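PDB 1F94: bucandin, which is a secreted krait neurotoxin of the three-finger family that may enhance presynaptic acetylcholine release. Local coordinates for residues A[25-31]-A[47-53]; A[2-6]-A[36-40]; A[22-26]-A[56-62]. One frame throughout, in Å; residues are numbered along the deposited sequence.

How the contacts relate
Bucandin illustrates how a small, disulfide-rich toxin combines strand pairing along its fingers with cystines gathered at the base. Contact 1 (25-31 with 47-53) and contact 3 (22-26 with 56-62) both use strand 23-29 and share Tyr25 and Lys26, yet their centres lie about 16 Å apart, on opposite sides of the chain's centre. Contact 2 (2-6 with 36-40) has its centre about 15 Å from that of contact 1 and about 7 Å from that of contact 3, to which the Cys3-Cys24 disulfide ties it; along the chain its segments alternate with those of both. Strand 35-40 neighbours strand 23-29 in the sheet, while strand 2-7 pairs with 12-16 in a separate hairpin.

Contact 1 of 3, residues A[25-31]-A[47-53]; sequences YKWLNKI and DTWNVYN
Lys30 reaches across to the 47-53 turn and is gripped there twice: its NZ forms a salt bridge of 2.7 Å with Asp47 OD2, met nearly along the C-O axis of the carboxylate, and donates to Thr48 O at the same distance. Its outstretched chain carries CD and CE past the Thr48 carbonyl before the ammonium arrives. On the face of the sheet that carries Trp27, Asn29, Val51 and Asn53, Val51 CG1 sits over the Trp27 indole, in one of the two conformers of that residue, in a CH-pi contact 3.7 Å from the centroid of the five-membered ring and displaced toward the rim. Leu28 runs alongside the Tyr52 ring, with Leu28 CD1 3.7 Å from Tyr52 CD2. Farther out, Ile31 CG1 leans obliquely on Trp49 CZ3.

This is antiparallel pairing between the second and third fingers of a three-finger toxin. Leu28 N gives a bond of 2.7 Å to Tyr52 O, and Tyr52 N returns one to Leu28 O, nearly straight (N-H...O 175°). Lys30 N continues the series to Asn50 O. An Asx turn, with Asn29 OD1 accepting from Ile31 N, shapes the chain where strand 23-29 ends; Ser32 N also donates to that oxygen. Trp36 of strand 35-40 meets the Trp27 ring edge-to-face, while Asn53 ND2 is held by Thr44 O.

Contact 2 of 3, residues A[2-6]-A[36-40]; sequences ECYRC and WLGCA
The strands 2-6 and 36-40 run roughly antiparallel, with 147° between their directions, and the axes of the two short segments approach to 4.6 Å, yet no direct hydrogen bond joins them. Where Tyr4 O comes near Gly38 N the angle is too poor for a bond, and the carbonyl meets Gly38 CA instead, in a CA-H...O contact of 3.3 Å. Arg5 CA makes a similar contact with Leu37 O. A water supplies the polar link: it accepts from Cys6 N at 2.9 Å and from Leu37 N at 3.0 Å, and so bridges two amides that do not pair with each other.

Among the side chains, Leu37 fills the middle with its two branches parted. CD2 touches Tyr4 CB at 4.0 Å, CD1 meets the sulfur of Cys6 at 3.9 Å, and its CB lies against Tyr4 O. Near the other end, Cys3 SG approaches Cys39 SG to 3.5 Å. This is a contact of two different disulfides, since Cys3 is bonded to Cys24 and Cys39 to Cys17. With SG anti to its own carbonyl carbon (chi1 -60°), Cys3 directs its sulfur across the gap, while its CB rests 3.6 Å from Gly38 O.

The first-finger hairpin, strands 2-7 and 12-16, is thus laid against the edge strand 35-40 of the larger sheet, the arrangement of a three-finger fold whose loops leave a cystine-rich base. The chemistry implies an interface held by sulfur and hydrocarbon contact, two CA-H...O contacts and one shared water; the covalent cross-links lead from each strand to other parts of the chain, and the cystines of Cys3 and Cys39 merely touch here.

Contact 3 of 3, residues A[22-26]-A[56-62]; sequences TFCYK and CTTNLCN
Two disulfides meet around Cys24, whose CB lies 3.7 Å from Cys61 SG and 3.9 Å from Cys56 SG, so that the Cys56-Cys61 bridge packs on the residue that carries the Cys3-Cys24 bond. Cys24 and Cys56 are also an antiparallel hydrogen-bonded pair: Cys24 N donates to Cys56 O at 2.8 Å, and Cys56 N answers to Cys24 O at 3.0 Å. Beyond them Asn62 turns in, a chi1 of 57° folding its amide against Cys24 CB. There ND2 donates to Tyr25 O at 3.0 Å, the oxygen lying close to the amide plane although the nitrogen stands above that of the carbonyl. The opposite pole of the amide, OD1, accepts from Tyr4 N.

At the other end, the Phe23 ring flanks Thr57, with Phe23 CD1 3.6 Å from Thr57 CG2, and a water donates to both Thr22 O and Thr57 O. Thr22 and Phe23 face Ala40 in a classic beta bulge. This is the cystine-rich base of the three-finger fold, where the C-terminal loop contains a type II turn, Thr58 to Cys61, and is closed by the Cys56-Cys61 disulfide. One buried amide, bonded at both poles, therefore joins strand 23-29 to the first finger.

Contact 1 of 3, residues A[25-31]-A[47-53]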
loop_
_atom_site.group_PDB
_atom_site.type_symbol
_atom_site.label_atom_id
_atom_site.label_comp_id
_atom_site.label_asym_id
_atom_site.label_seq_id
_atom_site.Cartn_x
_atom_site.Cartn_y
_atom_site.Cartn_z
ATOM N N TYR A 25 -2.130 -1.749 1.171
ATOM C CA TYR A 25 -2.350 -1.193 -0.149
ATOM C C TYR A 25 -0.989 -0.950 -0.816
ATOM O O TYR A 25 0.024 -0.669 -0.165
ATOM C CB TYR A 25 -3.243 0.046 -0.202
ATOM C CG TYR A 25 -2.757 1.205 0.612
ATOM C CD1 TYR A 25 -1.949 2.192 0.030
ATOM C CD2 TYR A 25 -3.079 1.357 1.943
ATOM C CE1 TYR A 25 -1.506 3.272 0.792
ATOM C CE2 TYR A 25 -2.665 2.406 2.690
ATOM C CZ TYR A 25 -1.860 3.379 2.095
ATOM O OH TYR A 25 -1.411 4.446 2.857
ATOM N N LYS A 26 -1.024 -0.959 -2.127
ATOM C CA LYS A 26 0.114 -0.613 -3.006
ATOM C C LYS A 26 -0.500 0.176 -4.150
ATOM O O LYS A 26 -0.996 -0.381 -5.126
ATOM C CB LYS A 26 0.769 -1.872 -3.546
ATOM C CG LYS A 26 1.969 -1.563 -4.411
ATOM C CD LYS A 26 2.709 -2.733 -4.955
ATOM C CE LYS A 26 2.012 -3.666 -5.893
ATOM N NZ LYS A 26 3.009 -4.769 -6.282
ATOM N N TRP A 27 -0.396 1.493 -4.008
ATOM C CA TRP A 27 -0.995 2.478 -4.893
ATOM C C TRP A 27 0.152 3.086 -5.704
ATOM O O TRP A 27 1.090 3.654 -5.132
ATOM C CB TRP A 27 -1.828 3.487 -4.156
ATOM C CG TRP A 27 -2.573 4.604 -4.781
ATOM C CD1 TRP A 27 -2.081 5.598 -5.610
ATOM C CD2 TRP A 27 -3.978 4.903 -4.624
ATOM N NE1 TRP A 27 -3.096 6.477 -5.980
ATOM C CE2 TRP A 27 -4.277 6.076 -5.385
ATOM C CE3 TRP A 27 -5.057 4.376 -3.955
ATOM C CZ2 TRP A 27 -5.552 6.632 -5.460
ATOM C CZ3 TRP A 27 -6.312 4.939 -4.033
ATOM C CH2 TRP A 27 -6.602 6.109 -4.777
ATOM N N LEU A 28 0.080 3.004 -6.987
ATOM C CA LEU A 28 1.110 3.447 -7.883
ATOM C C LEU A 28 0.531 4.496 -8.824
ATOM O O LEU A 28 -0.495 4.279 -9.439
ATOM C CB LEU A 28 1.662 2.288 -8.718
ATOM C CG LEU A 28 2.098 1.091 -7.860
ATOM C CD1 LEU A 28 2.489 -0.104 -8.757
ATOM C CD2 LEU A 28 3.216 1.419 -6.917
ATOM N N ASN A 29 1.261 5.627 -8.949
ATOM C CA ASN A 29 0.901 6.650 -9.939
ATOM C C ASN A 29 1.586 6.302 -11.235
ATOM O O ASN A 29 2.830 6.246 -11.319
ATOM C CB ASN A 29 1.291 8.012 -9.388
ATOM C CG ASN A 29 0.806 9.125 -10.296
ATOM O OD1 ASN A 29 1.093 9.172 -11.493
ATOM N ND2 ASN A 29 0.046 10.037 -9.724
ATOM N N LYS A 30 0.826 6.024 -12.256
ATOM C CA LYS A 30 1.357 5.564 -13.521
ATOM C C LYS A 30 2.054 6.645 -14.300
ATOM O O LYS A 30 2.744 6.344 -15.273
ATOM C CB LYS A 30 0.217 4.978 -14.415
ATOM C CG LYS A 30 -0.524 3.800 -13.838
ATOM C CD LYS A 30 -1.537 3.251 -14.837
ATOM C CE LYS A 30 -2.255 2.036 -14.334
ATOM N NZ LYS A 30 -3.195 1.527 -15.324
ATOM N N ILE A 31 1.858 7.892 -13.900
ATOM C CA ILE A 31 2.430 9.044 -14.591
ATOM C C ILE A 31 3.750 9.455 -13.961
ATOM O O ILE A 31 4.751 9.736 -14.630
ATOM C CB ILE A 31 1.384 10.191 -14.634
ATOM C CG1 ILE A 31 0.044 9.775 -15.209
ATOM C CG2 ILE A 31 1.949 11.369 -15.438
ATOM C CD1 ILE A 31 0.104 9.037 -16.515
ATOM N N ASP A 47 -7.410 0.415 -11.614
ATOM C CA ASP A 47 -6.532 0.286 -12.776
ATOM C C ASP A 47 -7.026 1.279 -13.808
ATOM O O ASP A 47 -7.658 0.933 -14.811
ATOM C CB ASP A 47 -6.524 -1.132 -13.286
ATOM C CG ASP A 47 -5.444 -1.466 -14.301
ATOM O OD1 ASP A 47 -5.563 -2.481 -14.994
ATOM O OD2 ASP A 47 -4.398 -0.748 -14.446
ATOM N N THR A 48 -6.668 2.537 -13.697
ATOM C CA THR A 48 -7.081 3.620 -14.562
ATOM C C THR A 48 -5.918 4.191 -15.345
ATOM O O THR A 48 -4.793 3.728 -15.206
ATOM C CB THR A 48 -7.812 4.723 -13.763
ATOM O OG1 THR A 48 -6.856 5.199 -12.852
ATOM C CG2 THR A 48 -9.009 4.235 -12.995
ATOM N N TRP A 49 -6.156 5.257 -16.091
ATOM C CA TRP A 49 -5.092 5.837 -16.879
ATOM C C TRP A 49 -3.921 6.273 -15.981
ATOM O O TRP A 49 -2.762 6.251 -16.424
ATOM C CB TRP A 49 -5.619 7.037 -17.706
ATOM C CG TRP A 49 -5.919 8.250 -16.868
ATOM C CD1 TRP A 49 -7.039 8.549 -16.151
ATOM C CD2 TRP A 49 -5.034 9.376 -16.655
ATOM N NE1 TRP A 49 -6.916 9.748 -15.530
ATOM C CE2 TRP A 49 -5.711 10.265 -15.806
ATOM C CE3 TRP A 49 -3.758 9.668 -17.104
ATOM C CZ2 TRP A 49 -5.141 11.446 -15.384
ATOM C CZ3 TRP A 49 -3.198 10.873 -16.681
ATOM C CH2 TRP A 49 -3.897 11.718 -15.850
ATOM N N ASN A 50 -4.192 6.721 -14.754
ATOM C CA ASN A 50 -3.189 7.296 -13.891
ATOM C C ASN A 50 -2.904 6.511 -12.583
ATOM O O ASN A 50 -1.865 6.830 -11.950
ATOM C CB ASN A 50 -3.485 8.745 -13.487
ATOM C CG ASN A 50 -4.789 8.953 -12.768
ATOM O OD1 ASN A 50 -5.694 8.143 -12.891
ATOM N ND2 ASN A 50 -4.901 10.066 -12.058
ATOM N N VAL A 51 -3.710 5.579 -12.207
ATOM C CA VAL A 51 -3.590 4.891 -10.931
ATOM C C VAL A 51 -3.694 3.386 -11.087
ATOM O O VAL A 51 -4.614 2.848 -11.709
ATOM C CB VAL A 51 -4.585 5.390 -9.879
ATOM C CG1 VAL A 51 -4.562 4.587 -8.594
ATOM C CG2 VAL A 51 -4.340 6.895 -9.600
ATOM N N TYR A 52 -2.794 2.695 -10.419
ATOM C CA TYR A 52 -2.901 1.251 -10.157
ATOM C C TYR A 52 -2.949 1.104 -8.638
ATOM O O TYR A 52 -2.058 1.601 -7.952
ATOM C CB TYR A 52 -1.690 0.523 -10.706
ATOM C CG TYR A 52 -1.655 -0.927 -10.352
ATOM C CD1 TYR A 52 -2.271 -1.832 -11.145
ATOM C CD2 TYR A 52 -0.998 -1.373 -9.205
ATOM C CE1 TYR A 52 -2.232 -3.194 -10.806
ATOM C CE2 TYR A 52 -0.992 -2.694 -8.851
ATOM C CZ TYR A 52 -1.630 -3.596 -9.665
ATOM O OH TYR A 52 -1.553 -4.908 -9.282
ATOM N N ASN A 53 -3.903 0.364 -8.112
ATOM C CA ASN A 53 -3.867 0.072 -6.683
ATOM C C ASN A 53 -4.239 -1.398 -6.515
ATOM O O ASN A 53 -5.267 -1.841 -7.021
ATOM C CB ASN A 53 -4.836 0.938 -5.884
ATOM C CG ASN A 53 -4.733 0.699 -4.389
ATOM O OD1 ASN A 53 -3.667 0.817 -3.797
ATOM N ND2 ASN A 53 -5.854 0.337 -3.807
HETATM O O HOH W 1 -2.162 11.797 -11.646
#

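Contact 2 of 3, residues A[2-6]-A[36-40]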
loop_
_atom_site.group_PDB
_atom_site.type_symbol
_atom_site.label_atom_id
_atom_site.label_comp_id
_atom_site.label_asym_id
_atom_site.label_seq_id
_atom_site.Cartn_x
_atom_site.Cartn_y
_atom_site.Cartn_z
ATOM N N GLU A 2 1.637 -5.965 9.991
ATOM C CA GLU A 2 2.341 -4.810 9.496
ATOM C C GLU A 2 2.211 -4.783 7.991
ATOM O O GLU A 2 2.002 -5.786 7.341
ATOM C CB GLU A 2 3.845 -4.863 9.846
ATOM C CG GLU A 2 4.136 -4.790 11.359
ATOM C CD GLU A 2 5.653 -4.961 11.632
ATOM O OE1 GLU A 2 6.357 -5.702 10.873
ATOM O OE2 GLU A 2 6.157 -4.343 12.568
ATOM N N CYS A 3 2.388 -3.585 7.421
ATOM C CA CYS A 3 2.518 -3.379 6.014
ATOM C C CYS A 3 3.767 -2.541 5.745
ATOM O O CYS A 3 4.291 -1.887 6.635
ATOM C CB CYS A 3 1.308 -2.584 5.445
ATOM S SG CYS A 3 -0.273 -3.412 5.685
ATOM N N TYR A 4 4.220 -2.568 4.501
ATOM C CA TYR A 4 5.258 -1.629 4.070
ATOM C C TYR A 4 4.668 -0.257 3.863
ATOM O O TYR A 4 3.480 -0.073 3.549
ATOM C CB TYR A 4 5.962 -2.117 2.792
ATOM C CG TYR A 4 6.781 -3.336 3.023
ATOM C CD1 TYR A 4 6.459 -4.589 2.480
ATOM C CD2 TYR A 4 7.940 -3.272 3.831
ATOM C CE1 TYR A 4 7.260 -5.682 2.725
ATOM C CE2 TYR A 4 8.740 -4.337 4.080
ATOM C CZ TYR A 4 8.388 -5.580 3.523
ATOM O OH TYR A 4 9.156 -6.670 3.759
ATOM N N ARG A 5 5.537 0.753 4.011
ATOM C CA ARG A 5 5.243 2.126 3.690
ATOM C C ARG A 5 6.513 2.756 3.101
ATOM O O ARG A 5 7.620 2.213 3.245
ATOM C CB ARG A 5 4.654 2.942 4.820
ATOM C CG ARG A 5 5.599 3.295 5.902
ATOM C CD ARG A 5 5.042 4.223 6.971
ATOM N NE ARG A 5 6.144 4.737 7.784
ATOM C CZ ARG A 5 6.908 5.808 7.509
ATOM N NH1 ARG A 5 6.751 6.590 6.451
ATOM N NH2 ARG A 5 7.860 6.096 8.381
ATOM N N CYS A 6 6.336 3.906 2.479
ATOM C CA CYS A 6 7.414 4.595 1.808
ATOM C C CYS A 6 7.806 5.907 2.502
ATOM O O CYS A 6 6.994 6.676 2.971
ATOM C CB CYS A 6 7.025 4.909 0.347
ATOM S SG CYS A 6 6.510 3.486 -0.629
ATOM N N TRP A 36 2.699 4.668 -3.108
ATOM C CA TRP A 36 2.001 4.974 -1.875
ATOM C C TRP A 36 1.541 3.664 -1.271
ATOM O O TRP A 36 0.677 2.993 -1.813
ATOM C CB TRP A 36 0.813 5.902 -2.126
ATOM C CG TRP A 36 0.125 6.284 -0.861
ATOM C CD1 TRP A 36 0.633 6.487 0.374
ATOM C CD2 TRP A 36 -1.301 6.537 -0.730
ATOM N NE1 TRP A 36 -0.342 6.829 1.277
ATOM C CE2 TRP A 36 -1.541 6.862 0.602
ATOM C CE3 TRP A 36 -2.363 6.484 -1.640
ATOM C CZ2 TRP A 36 -2.831 7.149 1.066
ATOM C CZ3 TRP A 36 -3.630 6.766 -1.167
ATOM C CH2 TRP A 36 -3.860 7.093 0.163
ATOM N N LEU A 37 2.153 3.289 -0.132
ATOM C CA LEU A 37 1.973 1.991 0.507
ATOM C C LEU A 37 1.567 2.185 1.959
ATOM O O LEU A 37 2.049 3.123 2.645
ATOM C CB LEU A 37 3.285 1.169 0.435
ATOM C CG LEU A 37 3.516 0.423 -0.865
ATOM C CD1 LEU A 37 3.610 1.264 -2.112
ATOM C CD2 LEU A 37 4.789 -0.435 -0.688
ATOM N N GLY A 38 0.768 1.285 2.519
ATOM C CA GLY A 38 0.471 1.343 3.925
ATOM C C GLY A 38 -0.640 0.356 4.280
ATOM O O GLY A 38 -0.950 -0.534 3.531
ATOM N N CYS A 39 -1.153 0.538 5.501
ATOM C CA CYS A 39 -2.281 -0.216 6.053
ATOM C C CYS A 39 -3.565 0.567 5.805
ATOM O O CYS A 39 -3.566 1.826 5.864
ATOM C CB CYS A 39 -2.198 -0.369 7.556
ATOM S SG CYS A 39 -0.739 -1.143 8.260
ATOM N N ALA A 40 -4.697 -0.110 5.625
ATOM C CA ALA A 40 -5.969 0.612 5.457
ATOM C C ALA A 40 -7.128 -0.271 5.916
ATOM O O ALA A 40 -7.079 -1.505 5.843
ATOM C CB ALA A 40 -6.207 0.970 4.017
HETATM O O HOH W 2 3.749 4.990 1.722
#

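Contact 3 of 3, residues A[22-26]-A[56-62]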
loop_
_atom_site.group_PDB
_atom_site.type_symbol
_atom_site.label_atom_id
_atom_site.label_comp_id
_atom_site.label_asym_id
_atom_site.label_seq_id
_atom_site.Cartn_x
_atom_site.Cartn_y
_atom_site.Cartn_z
ATOM N N THR A 22 -7.358 -4.155 7.881
ATOM C CA THR A 22 -6.994 -5.539 7.529
ATOM C C THR A 22 -6.338 -5.569 6.127
ATOM O O THR A 22 -5.951 -6.651 5.751
ATOM C CB THR A 22 -8.220 -6.426 7.524
ATOM O OG1 THR A 22 -9.144 -5.739 6.598
ATOM C CG2 THR A 22 -8.846 -6.501 8.902
ATOM N N PHE A 23 -6.156 -4.434 5.434
ATOM C CA PHE A 23 -5.478 -4.406 4.164
ATOM C C PHE A 23 -4.130 -3.702 4.228
ATOM O O PHE A 23 -3.943 -2.725 4.945
ATOM C CB PHE A 23 -6.269 -3.620 3.125
ATOM C CG PHE A 23 -7.658 -4.201 2.833
ATOM C CD1 PHE A 23 -7.776 -5.256 1.956
ATOM C CD2 PHE A 23 -8.772 -3.693 3.455
ATOM C CE1 PHE A 23 -9.013 -5.793 1.738
ATOM C CE2 PHE A 23 -10.008 -4.215 3.200
ATOM C CZ PHE A 23 -10.116 -5.257 2.309
ATOM N N CYS A 24 -3.205 -4.196 3.399
ATOM C CA CYS A 24 -2.089 -3.413 2.928
ATOM C C CYS A 24 -2.443 -2.992 1.513
ATOM O O CYS A 24 -2.973 -3.780 0.707
ATOM C CB CYS A 24 -0.806 -4.206 2.861
ATOM S SG CYS A 24 -0.205 -4.958 4.385
ATOM N N TYR A 25 -2.130 -1.749 1.171
ATOM C CA TYR A 25 -2.350 -1.193 -0.149
ATOM C C TYR A 25 -0.989 -0.950 -0.816
ATOM O O TYR A 25 0.024 -0.669 -0.165
ATOM C CB TYR A 25 -3.243 0.046 -0.202
ATOM C CG TYR A 25 -2.757 1.205 0.612
ATOM C CD1 TYR A 25 -1.949 2.192 0.030
ATOM C CD2 TYR A 25 -3.079 1.357 1.943
ATOM C CE1 TYR A 25 -1.506 3.272 0.792
ATOM C CE2 TYR A 25 -2.665 2.406 2.690
ATOM C CZ TYR A 25 -1.860 3.379 2.095
ATOM O OH TYR A 25 -1.411 4.446 2.857
ATOM N N LYS A 26 -1.024 -0.959 -2.127
ATOM C CA LYS A 26 0.114 -0.613 -3.006
ATOM C C LYS A 26 -0.500 0.176 -4.150
ATOM O O LYS A 26 -0.996 -0.381 -5.126
ATOM C CB LYS A 26 0.769 -1.872 -3.546
ATOM C CG LYS A 26 1.969 -1.563 -4.411
ATOM C CD LYS A 26 2.709 -2.733 -4.955
ATOM C CE LYS A 26 2.012 -3.666 -5.893
ATOM N NZ LYS A 26 3.009 -4.769 -6.282
ATOM N N CYS A 56 -4.113 -6.314 -0.397
ATOM C CA CYS A 56 -3.787 -7.662 0.100
ATOM C C CYS A 56 -3.976 -7.678 1.573
ATOM O O CYS A 56 -4.029 -6.610 2.234
ATOM C CB CYS A 56 -2.396 -8.105 -0.351
ATOM S SG CYS A 56 -1.035 -7.031 0.153
ATOM N N THR A 57 -4.115 -8.849 2.216
ATOM C CA THR A 57 -4.546 -8.954 3.606
ATOM C C THR A 57 -3.627 -9.750 4.517
ATOM O O THR A 57 -4.064 -10.190 5.587
ATOM C CB THR A 57 -5.980 -9.526 3.701
ATOM O OG1 THR A 57 -6.019 -10.832 3.127
ATOM C CG2 THR A 57 -6.968 -8.657 2.979
ATOM N N THR A 58 -2.350 -9.873 4.202
ATOM C CA THR A 58 -1.420 -10.545 5.091
ATOM C C THR A 58 -0.186 -9.672 5.329
ATOM O O THR A 58 0.149 -8.770 4.626
ATOM C CB THR A 58 -1.017 -11.940 4.623
ATOM O OG1 THR A 58 -0.391 -11.803 3.321
ATOM C CG2 THR A 58 -2.193 -12.855 4.383
ATOM N N ASN A 59 0.521 -10.057 6.420
ATOM C CA ASN A 59 1.650 -9.314 6.908
ATOM C C ASN A 59 2.665 -9.049 5.787
ATOM O O ASN A 59 3.133 -9.928 5.101
ATOM C CB ASN A 59 2.287 -10.121 8.037
ATOM C CG ASN A 59 3.421 -9.389 8.731
ATOM O OD1 ASN A 59 4.593 -9.752 8.688
ATOM N ND2 ASN A 59 3.034 -8.358 9.390
ATOM N N LEU A 60 3.015 -7.785 5.608
ATOM C CA LEU A 60 4.039 -7.314 4.695
ATOM C C LEU A 60 3.824 -7.810 3.271
ATOM O O LEU A 60 4.744 -8.094 2.512
ATOM C CB LEU A 60 5.439 -7.692 5.229
ATOM C CG LEU A 60 5.804 -7.046 6.568
ATOM C CD1 LEU A 60 7.200 -7.522 7.032
ATOM C CD2 LEU A 60 5.777 -5.544 6.470
ATOM N N CYS A 61 2.564 -7.872 2.861
ATOM C CA CYS A 61 2.183 -8.425 1.564
ATOM C C CYS A 61 2.367 -7.441 0.410
ATOM O O CYS A 61 2.395 -7.840 -0.748
ATOM C CB CYS A 61 0.758 -8.953 1.579
ATOM S SG CYS A 61 -0.548 -7.767 1.991
ATOM N N ASN A 62 2.456 -6.131 0.703
ATOM C CA ASN A 62 2.524 -5.092 -0.313
ATOM C C ASN A 62 3.979 -4.835 -0.712
ATOM O O ASN A 62 4.570 -3.756 -0.510
ATOM C CB ASN A 62 1.830 -3.824 0.128
ATOM C CG ASN A 62 2.347 -3.235 1.419
ATOM O OD1 ASN A 62 2.956 -3.900 2.256
ATOM N ND2 ASN A 62 2.057 -1.935 1.605
HETATM O O HOH W 3 -5.830 -8.882 7.304
#